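Side-chain contacts in succinate-semialdehyde dehydrogenase (PDB 4OGD), which probably oxidises succinic semialdehyde to succinate, with NADP+ bound as the cofactor, as a member of the aldehyde dehydrogenase family: residues K274-F279 against I368-S373; H15-M20 against I159-A164; Y36-K41 against G175-S180; S254-A259 against K285-A290. All blocks are in the same frame, centred on the assembly; numbering follows the deposited sequence.

Contact 1. Residues K274-F279 against I368-S373; sequences KDYDRF and IYKVSS
Tyr276, in the first turn of helix 276-288, lays its ring against Lys370 and Ile368 of strand 365-371, and the backbones come closest here, with Tyr276 CA 6.5 Å from Lys370 CA. The lysine contact is a CH-pi interaction: Lys370 CD stands over one face of the phenol ring, 4.1 Å from the Tyr276 ring centroid and 27° off its normal, the two side chains crossing at about a right angle. Beside it Lys370 CB reaches Tyr276 CD1 at 3.7 Å. The lysine chain then bends at chi3 and chi4 (73° and 80°), carrying NZ off to a salt bridge with Asp273.

Purely apolar contacts make up the rest, all through Ile368, whose two branches divide the work. Ile368 CG2, anti to the backbone N, meets Tyr276 CE1 at 3.6 Å. The other branch, CG1 and CD1, serves the Phe279 ring, with Ile368 CD1 4.0 Å from Phe279 CD2. Val271 of strand 268-272 also touches Tyr276 and Ile368.

The chemistry is thus graded: hydrocarbon against hydrocarbon at buried Phe279 and Ile368, while at the outer end a lysine contributes its methylenes to an aromatic face and its ammonium to an acid.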
loop_
_atom_site.group_PDB
_atom_site.type_symbol
_atom_site.label_atom_id
_atom_site.label_comp_id
_atom_site.label_asym_id
_atom_site.label_seq_id
_atom_site.Cartn_x
_atom_site.Cartn_y
_atom_site.Cartn_z
ATOM N N LYS A 274 12.022 32.906 -23.938
ATOM C CA LYS A 274 11.369 34.160 -24.307
ATOM C C LYS A 274 10.884 34.935 -23.084
ATOM O O LYS A 274 10.912 36.179 -23.057
ATOM C CB LYS A 274 10.174 33.826 -25.210
ATOM C CG LYS A 274 9.333 35.003 -25.654
ATOM C CD LYS A 274 8.216 34.539 -26.581
ATOM C CE LYS A 274 7.503 35.722 -27.223
ATOM N NZ LYS A 274 6.980 35.347 -28.565
ATOM N N ASP A 275 10.453 34.194 -22.067
ATOM C CA ASP A 275 9.807 34.777 -20.892
ATOM C C ASP A 275 10.740 34.887 -19.692
ATOM O O ASP A 275 10.339 35.361 -18.622
ATOM C CB ASP A 275 8.607 33.917 -20.484
ATOM C CG ASP A 275 7.532 33.858 -21.549
ATOM O OD1 ASP A 275 7.265 34.886 -22.213
ATOM O OD2 ASP A 275 6.947 32.770 -21.726
ATOM N N TYR A 276 11.981 34.447 -19.858
ATOM C CA TYR A 276 12.874 34.286 -18.712
ATOM C C TYR A 276 13.209 35.589 -17.978
ATOM O O TYR A 276 13.063 35.672 -16.756
ATOM C CB TYR A 276 14.150 33.554 -19.139
ATOM C CG TYR A 276 15.195 33.449 -18.062
ATOM C CD1 TYR A 276 15.101 32.480 -17.066
ATOM C CD2 TYR A 276 16.284 34.312 -18.040
ATOM C CE1 TYR A 276 16.062 32.379 -16.086
ATOM C CE2 TYR A 276 17.245 34.218 -17.067
ATOM C CZ TYR A 276 17.132 33.250 -16.091
ATOM O OH TYR A 276 18.099 33.160 -15.118
ATOM N N ASP A 277 13.665 36.606 -18.707
ATOM C CA ASP A 277 13.987 37.875 -18.064
ATOM C C ASP A 277 12.757 38.493 -17.403
ATOM O O ASP A 277 12.831 39.024 -16.292
ATOM C CB ASP A 277 14.600 38.856 -19.068
ATOM C CG ASP A 277 16.039 38.532 -19.398
ATOM O OD1 ASP A 277 16.659 37.719 -18.684
ATOM O OD2 ASP A 277 16.559 39.113 -20.371
ATOM N N ARG A 278 11.623 38.404 -18.087
ATOM C CA ARG A 278 10.360 38.918 -17.575
ATOM C C ARG A 278 9.963 38.220 -16.276
ATOM O O ARG A 278 9.534 38.867 -15.320
ATOM C CB ARG A 278 9.264 38.756 -18.628
ATOM C CG ARG A 278 7.919 39.319 -18.227
ATOM C CD ARG A 278 6.878 38.971 -19.258
ATOM N NE ARG A 278 5.589 39.566 -18.945
ATOM C CZ ARG A 278 4.501 39.403 -19.685
ATOM N NH1 ARG A 278 4.549 38.656 -20.779
ATOM N NH2 ARG A 278 3.369 39.981 -19.325
ATOM N N PHE A 279 10.130 36.901 -16.224
ATOM C CA PHE A 279 9.800 36.188 -14.996
ATOM C C PHE A 279 10.780 36.464 -13.851
ATOM O O PHE A 279 10.372 36.539 -12.689
ATOM C CB PHE A 279 9.665 34.683 -15.235
ATOM C CG PHE A 279 9.129 33.953 -14.046
ATOM C CD1 PHE A 279 7.782 34.031 -13.730
ATOM C CD2 PHE A 279 9.975 33.227 -13.217
ATOM C CE1 PHE A 279 7.281 33.384 -12.618
ATOM C CE2 PHE A 279 9.477 32.576 -12.100
ATOM C CZ PHE A 279 8.126 32.655 -11.807
ATOM N N ILE A 368 14.552 29.429 -10.590
ATOM C CA ILE A 368 14.086 29.595 -11.953
ATOM C C ILE A 368 14.877 28.702 -12.904
ATOM O O ILE A 368 16.096 28.832 -13.016
ATOM C CB ILE A 368 14.157 31.069 -12.404
ATOM C CG1 ILE A 368 13.394 31.952 -11.418
ATOM C CG2 ILE A 368 13.547 31.214 -13.775
ATOM C CD1 ILE A 368 13.614 33.456 -11.647
ATOM N N TYR A 369 14.168 27.787 -13.563
ATOM C CA TYR A 369 14.757 26.884 -14.549
ATOM C C TYR A 369 14.364 27.356 -15.942
ATOM O O TYR A 369 13.180 27.335 -16.287
ATOM C CB TYR A 369 14.221 25.461 -14.360
ATOM C CG TYR A 369 14.727 24.726 -13.136
ATOM C CD1 TYR A 369 15.451 23.548 -13.265
ATOM C CD2 TYR A 369 14.462 25.196 -11.853
ATOM C CE1 TYR A 369 15.908 22.863 -12.157
ATOM C CE2 TYR A 369 14.919 24.519 -10.727
ATOM C CZ TYR A 369 15.644 23.352 -10.886
ATOM O OH TYR A 369 16.093 22.653 -9.779
ATOM N N LYS A 370 15.341 27.770 -16.751
ATOM C CA LYS A 370 15.030 28.215 -18.110
ATOM C C LYS A 370 15.037 27.044 -19.085
ATOM O O LYS A 370 15.947 26.220 -19.058
ATOM C CB LYS A 370 16.023 29.281 -18.581
ATOM C CG LYS A 370 15.650 29.903 -19.927
ATOM C CD LYS A 370 16.678 30.954 -20.367
ATOM C CE LYS A 370 17.974 30.300 -20.828
ATOM N NZ LYS A 370 17.874 29.788 -22.230
ATOM N N VAL A 371 14.005 26.947 -19.919
ATOM C CA VAL A 371 13.967 25.910 -20.956
ATOM C C VAL A 371 13.682 26.498 -22.341
ATOM O O VAL A 371 13.252 27.651 -22.460
ATOM C CB VAL A 371 12.949 24.788 -20.620
ATOM C CG1 VAL A 371 13.334 24.132 -19.312
ATOM C CG2 VAL A 371 11.521 25.325 -20.555
ATOM N N SER A 372 13.928 25.711 -23.386
ATOM C CA SER A 372 13.821 26.223 -24.751
ATOM C C SER A 372 12.516 25.888 -25.460
ATOM O O SER A 372 12.263 26.375 -26.567
ATOM C CB SER A 372 15.007 25.745 -25.601
ATOM O OG SER A 372 16.192 26.416 -25.220
ATOM N N SER A 373 11.681 25.072 -24.830
ATOM C CA SER A 373 10.502 24.553 -25.509
ATOM C C SER A 373 9.574 23.925 -24.486
ATOM O O SER A 373 9.977 23.662 -23.356
ATOM C CB SER A 373 10.909 23.504 -26.541
ATOM O OG SER A 373 11.535 22.394 -25.911
#

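Contact 2. Residues H15-M20 against I159-A164; sequences HTFDNM and ICPRSA
Pro161 opens helix 161-173 directly after the N-cap residue Cys160 and presses its pyrrolidine ring against the ring of Phe17. The approach is close: Pro161 CG lies 3.3 Å from Phe17 CE1, and Pro161 CB is 3.5 Å from Phe17 CD1, the two side chains crossing at about a right angle. The carbonyl of Pro161 comes over a face of the same phenyl ring, its O 4.2 Å above the plane and displaced toward the rim. Phe17 reaches the helix start with CG anti to its own carbonyl carbon (chi1 -58°), and its ring also meets that of Phe185.

One residue on, Arg162 offers backbone and CB more than its charge. Its N is 3.8 Å from Phe17 CZ, and its CB touches both rings, 4.0 Å from Phe17 CZ and 4.1 Å from His15 CD2, the two lying on one side of it. A bend at chi2 (60°) turns the rest of the chain, and the guanidinium stands 71° from the imidazole plane; NH1 makes a salt bridge with Glu169, two turns further along the helix.

Thr5 of strand 4-7 touches His15, Phe17, Pro161 and Arg162 alike. The arrangement is that of an N-terminal antiparallel beta hairpin, strands 4-7 and 12-16, laid over the proline-started N-terminus of a helix that follows strand 152-155 of the Rossmann-type sheet.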
loop_
_atom_site.group_PDB
_atom_site.type_symbol
_atom_site.label_atom_id
_atom_site.label_comp_id
_atom_site.label_asym_id
_atom_site.label_seq_id
_atom_site.Cartn_x
_atom_site.Cartn_y
_atom_site.Cartn_z
ATOM N N HIS A 15 7.117 25.348 26.603
ATOM C CA HIS A 15 6.641 24.122 27.240
ATOM C C HIS A 15 7.718 23.037 27.179
ATOM O O HIS A 15 8.492 22.956 26.218
ATOM C CB HIS A 15 5.391 23.576 26.534
ATOM C CG HIS A 15 4.253 24.544 26.421
ATOM N ND1 HIS A 15 3.518 24.971 27.508
ATOM C CD2 HIS A 15 3.686 25.123 25.335
ATOM C CE1 HIS A 15 2.571 25.797 27.099
ATOM N NE2 HIS A 15 2.651 25.907 25.784
ATOM N N THR A 16 7.750 22.186 28.197
ATOM C CA THR A 16 8.565 20.978 28.141
ATOM C C THR A 16 7.705 19.806 28.592
ATOM O O THR A 16 6.929 19.927 29.539
ATOM C CB THR A 16 9.844 21.083 28.993
ATOM O OG1 THR A 16 10.659 22.156 28.501
ATOM C CG2 THR A 16 10.642 19.788 28.913
ATOM N N PHE A 17 7.817 18.683 27.891
ATOM C CA PHE A 17 6.940 17.550 28.138
ATOM C C PHE A 17 7.747 16.331 28.549
ATOM O O PHE A 17 8.883 16.148 28.107
ATOM C CB PHE A 17 6.101 17.250 26.891
ATOM C CG PHE A 17 5.268 18.414 26.435
ATOM C CD1 PHE A 17 5.837 19.444 25.708
ATOM C CD2 PHE A 17 3.921 18.487 26.749
ATOM C CE1 PHE A 17 5.083 20.518 25.295
ATOM C CE2 PHE A 17 3.162 19.564 26.330
ATOM C CZ PHE A 17 3.746 20.575 25.605
ATOM N N ASP A 18 7.164 15.509 29.413
ATOM C CA ASP A 18 7.824 14.290 29.856
ATOM C C ASP A 18 7.641 13.187 28.835
ATOM O O ASP A 18 6.596 13.090 28.190
ATOM C CB ASP A 18 7.262 13.837 31.199
ATOM C CG ASP A 18 7.506 14.846 32.296
ATOM O OD1 ASP A 18 8.636 15.378 32.376
ATOM O OD2 ASP A 18 6.563 15.109 33.070
ATOM N N ASN A 19 8.664 12.355 28.688
ATOM C CA ASN A 19 8.570 11.220 27.786
ATOM C C ASN A 19 7.692 10.126 28.375
ATOM O O ASN A 19 7.626 9.946 29.593
ATOM C CB ASN A 19 9.960 10.688 27.434
ATOM C CG ASN A 19 10.571 11.411 26.249
ATOM O OD1 ASN A 19 10.844 12.608 26.318
ATOM N ND2 ASN A 19 10.783 10.686 25.149
ATOM N N MET A 20 6.990 9.418 27.499
ATOM C CA MET A 20 6.180 8.270 27.886
ATOM C C MET A 20 7.063 7.073 28.245
ATOM O O MET A 20 8.030 6.772 27.550
ATOM C CB MET A 20 5.237 7.911 26.732
ATOM C CG MET A 20 4.317 6.734 26.996
ATOM S SD MET A 20 3.158 6.487 25.629
ATOM C CE MET A 20 1.808 7.575 26.080
ATOM N N ILE A 159 9.285 19.123 17.741
ATOM C CA ILE A 159 9.104 20.557 17.953
ATOM C C ILE A 159 7.646 21.016 18.018
ATOM O O ILE A 159 7.385 22.197 18.264
ATOM C CB ILE A 159 9.855 21.406 16.906
ATOM C CG1 ILE A 159 9.304 21.163 15.499
ATOM C CG2 ILE A 159 11.349 21.137 16.985
ATOM C CD1 ILE A 159 9.618 22.285 14.524
ATOM N N CYS A 160 6.690 20.109 17.819
ATOM C CA CYS A 160 5.295 20.516 18.028
ATOM C C CYS A 160 4.552 19.656 19.065
ATOM O O CYS A 160 3.482 19.107 18.793
ATOM C CB CYS A 160 4.524 20.658 16.705
ATOM S SG CYS A 160 4.428 19.196 15.673
ATOM N N PRO A 161 5.111 19.559 20.275
ATOM C CA PRO A 161 4.484 18.689 21.270
ATOM C C PRO A 161 3.182 19.253 21.835
ATOM O O PRO A 161 2.332 18.464 22.226
ATOM C CB PRO A 161 5.552 18.587 22.361
ATOM C CG PRO A 161 6.308 19.878 22.259
ATOM C CD PRO A 161 6.292 20.262 20.812
ATOM N N ARG A 162 3.016 20.573 21.887
ATOM C CA ARG A 162 1.743 21.115 22.366
ATOM C C ARG A 162 0.629 20.872 21.348
ATOM O O ARG A 162 -0.500 20.548 21.722
ATOM C CB ARG A 162 1.855 22.605 22.707
ATOM C CG ARG A 162 0.564 23.212 23.245
ATOM C CD ARG A 162 0.065 22.567 24.533
ATOM N NE ARG A 162 -1.185 23.211 24.927
ATOM C CZ ARG A 162 -2.289 22.573 25.300
ATOM N NH1 ARG A 162 -2.314 21.250 25.378
ATOM N NH2 ARG A 162 -3.373 23.273 25.612
ATOM N N SER A 163 0.955 20.999 20.065
ATOM C CA SER A 163 -0.007 20.671 19.012
ATOM C C SER A 163 -0.461 19.222 19.175
ATOM O O SER A 163 -1.657 18.925 19.143
ATOM C CB SER A 163 0.607 20.886 17.622
ATOM O OG SER A 163 1.012 22.241 17.425
ATOM N N ALA A 164 0.501 18.325 19.385
ATOM C CA ALA A 164 0.217 16.899 19.473
ATOM C C ALA A 164 -0.612 16.579 20.700
ATOM O O ALA A 164 -1.582 15.826 20.635
ATOM C CB ALA A 164 1.517 16.111 19.511
#

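Contact 3. Residues Y36-K41 against G175-S180; sequences YKKWRK and GAEAGS
Trp39 and Ser180 form the close-packed side of this contact, whereas Lys38 and Glu177 meet along a more open, hydrated side. At the packed side Ser180 OG lies at the edge of the indole, near its plane, 3.3 Å from Trp39 CH2. Ser180 OG also donates to Glu177 O at 2.9 Å, in the carbonyl plane and on a lone pair. Ser180 N uses that same oxygen, so two bonds from one residue grip it; the one from OG fixes the hydroxyl at the indole edge. Leu35 and Phe146 also touch this buried serine.

On the other side two extended chains come from opposite directions. Lys38, its CG anti to the backbone N (chi1 171°), stretches straight out until NZ reaches Glu177 OE1 at 2.9 Å, a salt bridge made on the syn side of the carboxylate and 20° out of its plane. A water joins the two sides: it accepts from Trp39 NE1 at 2.9 Å, in the plane of the ring, and donates to Glu177 OE1 at 2.8 Å. This carboxylate oxygen therefore receives both an ammonium and a water hydrogen.

Helix 22-41 is met here by a type II beta turn, Glu177 to Ser180, with Gly179 at its positive-phi position. The turn lies in the link from helix 161-173, closed by a Schellman motif at Gly175, to strand 181-183, the helix-to-strand return of an alpha/beta Rossmann-type fold.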
loop_
_atom_site.group_PDB
_atom_site.type_symbol
_atom_site.label_atom_id
_atom_site.label_comp_id
_atom_site.label_asym_id
_atom_site.label_seq_id
_atom_site.Cartn_x
_atom_site.Cartn_y
_atom_site.Cartn_z
ATOM N N TYR A 36 -10.419 -1.151 19.561
ATOM C CA TYR A 36 -10.623 -1.749 18.245
ATOM C C TYR A 36 -11.599 -2.926 18.343
ATOM O O TYR A 36 -12.541 -3.032 17.554
ATOM C CB TYR A 36 -9.292 -2.213 17.626
ATOM C CG TYR A 36 -9.517 -3.327 16.641
ATOM C CD1 TYR A 36 -10.022 -3.056 15.378
ATOM C CD2 TYR A 36 -9.270 -4.653 16.988
ATOM C CE1 TYR A 36 -10.264 -4.074 14.470
ATOM C CE2 TYR A 36 -9.519 -5.681 16.086
ATOM C CZ TYR A 36 -10.012 -5.379 14.829
ATOM O OH TYR A 36 -10.268 -6.382 13.913
ATOM N N LYS A 37 -11.371 -3.813 19.310
ATOM C CA LYS A 37 -12.222 -4.991 19.473
ATOM C C LYS A 37 -13.657 -4.615 19.858
ATOM O O LYS A 37 -14.619 -5.222 19.376
ATOM C CB LYS A 37 -11.637 -5.947 20.517
ATOM C CG LYS A 37 -10.385 -6.688 20.075
ATOM C CD LYS A 37 -10.699 -7.751 19.019
ATOM C CE LYS A 37 -9.501 -8.655 18.766
ATOM N NZ LYS A 37 -9.826 -9.772 17.801
ATOM N N LYS A 38 -13.795 -3.627 20.736
ATOM C CA LYS A 38 -15.114 -3.132 21.123
ATOM C C LYS A 38 -15.905 -2.610 19.925
ATOM O O LYS A 38 -17.091 -2.900 19.769
ATOM C CB LYS A 38 -14.986 -2.046 22.203
ATOM C CG LYS A 38 -16.294 -1.319 22.523
ATOM C CD LYS A 38 -16.103 -0.336 23.662
ATOM C CE LYS A 38 -17.377 0.451 23.930
ATOM N NZ LYS A 38 -17.209 1.278 25.153
ATOM N N TRP A 39 -15.242 -1.842 19.069
ATOM C CA TRP A 39 -15.904 -1.266 17.913
ATOM C C TRP A 39 -16.215 -2.317 16.844
ATOM O O TRP A 39 -17.098 -2.117 16.012
ATOM C CB TRP A 39 -15.051 -0.141 17.331
ATOM C CG TRP A 39 -15.078 1.132 18.135
ATOM C CD1 TRP A 39 -15.990 1.494 19.099
ATOM C CD2 TRP A 39 -14.147 2.217 18.037
ATOM N NE1 TRP A 39 -15.676 2.747 19.592
ATOM C CE2 TRP A 39 -14.551 3.208 18.958
ATOM C CE3 TRP A 39 -13.010 2.448 17.254
ATOM C CZ2 TRP A 39 -13.854 4.412 19.118
ATOM C CZ3 TRP A 39 -12.321 3.640 17.413
ATOM C CH2 TRP A 39 -12.746 4.610 18.335
ATOM N N ARG A 40 -15.490 -3.434 16.867
ATOM C CA ARG A 40 -15.815 -4.564 15.993
ATOM C C ARG A 40 -17.009 -5.362 16.515
ATOM O O ARG A 40 -17.840 -5.836 15.734
ATOM C CB ARG A 40 -14.614 -5.499 15.829
ATOM C CG ARG A 40 -13.638 -5.084 14.750
ATOM C CD ARG A 40 -14.300 -5.011 13.378
ATOM N NE ARG A 40 -14.667 -6.324 12.859
ATOM C CZ ARG A 40 -13.932 -7.018 11.995
ATOM N NH1 ARG A 40 -12.789 -6.520 11.545
ATOM N NH2 ARG A 40 -14.349 -8.204 11.574
ATOM N N LYS A 41 -17.085 -5.502 17.836
ATOM C CA LYS A 41 -18.115 -6.309 18.487
ATOM C C LYS A 41 -19.453 -5.588 18.627
ATOM O O LYS A 41 -20.515 -6.212 18.535
ATOM C CB LYS A 41 -17.642 -6.739 19.877
ATOM C CG LYS A 41 -18.632 -7.634 20.607
ATOM C CD LYS A 41 -18.159 -7.980 22.009
ATOM C CE LYS A 41 -19.097 -8.983 22.657
ATOM N NZ LYS A 41 -18.600 -9.442 23.982
ATOM N N GLY A 175 -15.806 13.979 23.221
ATOM C CA GLY A 175 -16.585 12.861 23.724
ATOM C C GLY A 175 -16.163 11.489 23.227
ATOM O O GLY A 175 -16.784 10.488 23.570
ATOM N N ALA A 176 -15.108 11.438 22.419
ATOM C CA ALA A 176 -14.613 10.167 21.907
ATOM C C ALA A 176 -14.036 9.348 23.049
ATOM O O ALA A 176 -13.469 9.903 23.990
ATOM C CB ALA A 176 -13.548 10.408 20.832
ATOM N N GLU A 177 -14.181 8.027 22.971
ATOM C CA GLU A 177 -13.664 7.164 24.025
ATOM C C GLU A 177 -12.147 7.268 24.085
ATOM O O GLU A 177 -11.492 7.415 23.051
ATOM C CB GLU A 177 -14.090 5.710 23.808
ATOM C CG GLU A 177 -13.592 4.782 24.902
ATOM C CD GLU A 177 -14.290 3.441 24.931
ATOM O OE1 GLU A 177 -15.384 3.319 24.343
ATOM O OE2 GLU A 177 -13.732 2.516 25.563
ATOM N N ALA A 178 -11.602 7.239 25.295
ATOM C CA ALA A 178 -10.158 7.196 25.484
ATOM C C ALA A 178 -9.553 6.078 24.644
ATOM O O ALA A 178 -10.016 4.928 24.679
ATOM C CB ALA A 178 -9.818 7.003 26.957
ATOM N N GLY A 179 -8.525 6.426 23.879
ATOM C CA GLY A 179 -7.896 5.462 22.998
ATOM C C GLY A 179 -8.203 5.726 21.536
ATOM O O GLY A 179 -7.537 5.171 20.657
ATOM N N SER A 180 -9.210 6.556 21.257
ATOM C CA SER A 180 -9.537 6.888 19.864
ATOM C C SER A 180 -8.307 7.472 19.153
ATOM O O SER A 180 -7.981 7.099 18.018
ATOM C CB SER A 180 -10.726 7.855 19.787
ATOM O OG SER A 180 -11.920 7.225 20.239
HETATM O O HOH W 1 -16.927 3.773 22.014
#

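Contact 4. Residues S254-A259 against K285-A290; sequences SRLYNA and KVFKTA
The end of helix 244-256 faces the last turn of helix 276-288, the backbones standing well apart, with Leu256 CA and Phe287 CA the nearest pair at 8.2 Å. Side chains alone bridge this distance, and the Phe287 ring takes nearly all of the contact. Leu256 spreads its isopropyl group over one face: CD1 makes a CH-pi interaction 4.0 Å from the Phe287 ring centroid, 17° off the normal, and CD2 touches Phe287 CZ at 3.9 Å. Both methyls thus lie on the ring, Leu256 CD1 near Phe287 CD1 and CE1, Leu256 CD2 near Phe287 CE2 and CZ. Leu256 gets there with CG anti to its carbonyl carbon.

Arg255 approaches the same ring from another direction. Its CG lies at the ring edge, near the plane, 3.9 Å from Phe287 CZ, so the arginine lends methylene to the aromatic rim. A bend at chi2 (51°) then leads the chain away to a dense set of acceptors: NH1 bonds to Ser265 OG, NE to Val365 O and NH2 to Ile361 O. These fix a buried guanidinium, whose plane is turned 60° from the phenyl ring.

Two residues after Phe287, Thr289 OG1 donates to Val286 O at 2.6 Å, and Thr289 N shares that oxygen. Val286, Thr289 and Ala290 continue the interface along Tyr252 of helix 244-256. Farther out, Phe287 packs on Pro344 and on Tyr330 of strand 327-330, while Pro364, just before strand 365-371, touches Leu256.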
loop_
_atom_site.group_PDB
_atom_site.type_symbol
_atom_site.label_atom_id
_atom_site.label_comp_id
_atom_site.label_asym_id
_atom_site.label_seq_id
_atom_site.Cartn_x
_atom_site.Cartn_y
_atom_site.Cartn_z
ATOM N N SER A 254 2.396 30.833 -3.871
ATOM C CA SER A 254 2.931 29.590 -4.430
ATOM C C SER A 254 4.274 29.169 -3.870
ATOM O O SER A 254 4.530 27.971 -3.753
ATOM C CB SER A 254 2.981 29.648 -5.957
ATOM O OG SER A 254 1.660 29.688 -6.472
ATOM N N ARG A 255 5.128 30.129 -3.525
ATOM C CA ARG A 255 6.445 29.784 -2.986
ATOM C C ARG A 255 6.674 30.203 -1.534
ATOM O O ARG A 255 7.485 29.592 -0.835
ATOM C CB ARG A 255 7.580 30.319 -3.875
ATOM C CG ARG A 255 8.969 29.766 -3.508
ATOM C CD ARG A 255 8.957 28.238 -3.412
ATOM N NE ARG A 255 10.294 27.695 -3.196
ATOM C CZ ARG A 255 10.615 26.829 -2.239
ATOM N NH1 ARG A 255 9.687 26.385 -1.399
ATOM N NH2 ARG A 255 11.869 26.399 -2.125
ATOM N N LEU A 256 5.959 31.231 -1.073
ATOM C CA LEU A 256 6.235 31.812 0.238
ATOM C C LEU A 256 5.216 31.505 1.340
ATOM O O LEU A 256 5.452 31.818 2.502
ATOM C CB LEU A 256 6.455 33.326 0.118
ATOM C CG LEU A 256 7.615 33.729 -0.796
ATOM C CD1 LEU A 256 7.742 35.231 -0.823
ATOM C CD2 LEU A 256 8.912 33.119 -0.308
ATOM N N TYR A 257 4.098 30.886 0.983
ATOM C CA TYR A 257 3.159 30.410 1.995
ATOM C C TYR A 257 3.885 29.437 2.919
ATOM O O TYR A 257 4.652 28.579 2.453
ATOM C CB TYR A 257 1.973 29.734 1.313
ATOM C CG TYR A 257 1.008 29.053 2.247
ATOM C CD1 TYR A 257 1.167 27.711 2.569
ATOM C CD2 TYR A 257 -0.077 29.737 2.777
ATOM C CE1 TYR A 257 0.299 27.073 3.406
ATOM C CE2 TYR A 257 -0.970 29.095 3.627
ATOM C CZ TYR A 257 -0.766 27.762 3.935
ATOM O OH TYR A 257 -1.617 27.086 4.778
ATOM N N ASN A 258 3.661 29.585 4.223
ATOM C CA ASN A 258 4.336 28.780 5.248
ATOM C C ASN A 258 5.856 28.873 5.129
ATOM O O ASN A 258 6.576 27.913 5.411
ATOM C CB ASN A 258 3.851 27.318 5.219
ATOM C CG ASN A 258 3.981 26.619 6.572
ATOM O OD1 ASN A 258 4.038 27.258 7.626
ATOM N ND2 ASN A 258 4.003 25.287 6.545
ATOM N N ALA A 259 6.321 30.045 4.686
ATOM C CA ALA A 259 7.736 30.324 4.436
ATOM C C ALA A 259 8.396 29.294 3.527
ATOM O O ALA A 259 9.597 29.036 3.630
ATOM C CB ALA A 259 8.516 30.476 5.767
ATOM N N LYS A 285 10.004 41.120 -8.003
ATOM C CA LYS A 285 9.023 42.106 -7.553
ATOM C C LYS A 285 8.156 41.536 -6.439
ATOM O O LYS A 285 7.949 42.169 -5.400
ATOM C CB LYS A 285 8.139 42.530 -8.725
ATOM C CG LYS A 285 7.005 43.480 -8.346
ATOM C CD LYS A 285 6.038 43.647 -9.506
ATOM C CE LYS A 285 4.914 44.606 -9.182
ATOM N NZ LYS A 285 3.867 44.552 -10.238
ATOM N N VAL A 286 7.664 40.322 -6.653
ATOM C CA VAL A 286 6.784 39.667 -5.686
ATOM C C VAL A 286 7.502 39.370 -4.366
ATOM O O VAL A 286 6.973 39.620 -3.281
ATOM C CB VAL A 286 6.207 38.363 -6.289
ATOM C CG1 VAL A 286 5.585 37.487 -5.208
ATOM C CG2 VAL A 286 5.180 38.683 -7.376
ATOM N N PHE A 287 8.716 38.837 -4.471
ATOM C CA PHE A 287 9.515 38.496 -3.306
ATOM C C PHE A 287 9.884 39.732 -2.483
ATOM O O PHE A 287 10.019 39.650 -1.260
ATOM C CB PHE A 287 10.762 37.707 -3.732
ATOM C CG PHE A 287 10.537 36.210 -3.820
ATOM C CD1 PHE A 287 9.356 35.696 -4.338
ATOM C CD2 PHE A 287 11.510 35.330 -3.378
ATOM C CE1 PHE A 287 9.153 34.312 -4.412
ATOM C CE2 PHE A 287 11.319 33.949 -3.448
ATOM C CZ PHE A 287 10.143 33.446 -3.964
ATOM N N LYS A 288 10.017 40.878 -3.150
ATOM C CA LYS A 288 10.339 42.130 -2.462
ATOM C C LYS A 288 9.231 42.611 -1.539
ATOM O O LYS A 288 9.483 43.385 -0.614
ATOM C CB LYS A 288 10.665 43.228 -3.477
ATOM C CG LYS A 288 12.115 43.204 -3.938
ATOM C CD LYS A 288 12.321 44.172 -5.097
ATOM C CE LYS A 288 13.785 44.271 -5.475
ATOM N NZ LYS A 288 13.974 45.209 -6.620
ATOM N N THR A 289 8.011 42.145 -1.783
ATOM C CA THR A 289 6.866 42.581 -0.992
ATOM C C THR A 289 6.785 41.903 0.367
ATOM O O THR A 289 5.992 42.312 1.211
ATOM C CB THR A 289 5.530 42.364 -1.735
ATOM O OG1 THR A 289 5.252 40.962 -1.849
ATOM C CG2 THR A 289 5.583 42.988 -3.114
ATOM N N ALA A 290 7.608 40.879 0.579
ATOM C CA ALA A 290 7.591 40.136 1.838
ATOM C C ALA A 290 7.896 41.002 3.053
ATOM O O ALA A 290 8.827 41.811 3.041
ATOM C CB ALA A 290 8.562 38.968 1.782
#

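How the contacts relate
Contacts 1 and 4 share helix 276-288: contact 1 ties its first turn to strand 365-371, contact 4 its last turns to helix 244-256, their centres about 19 Å apart. Contact 2 uses the start of helix 161-173 and contact 3 the loop that follows its end, with strand 12-16 and helix 22-41 consecutive in the chain. Contact 1 and contact 3 are about 56 Å apart between centres, on opposite sides of the chain's centre. Only in contact 4 are all touching residues buried, and it is apolar across the interface. Contacts 1 and 2, partly buried, also rest on carbon contacts with rings, whereas contact 3 adds a salt bridge and a bridging water.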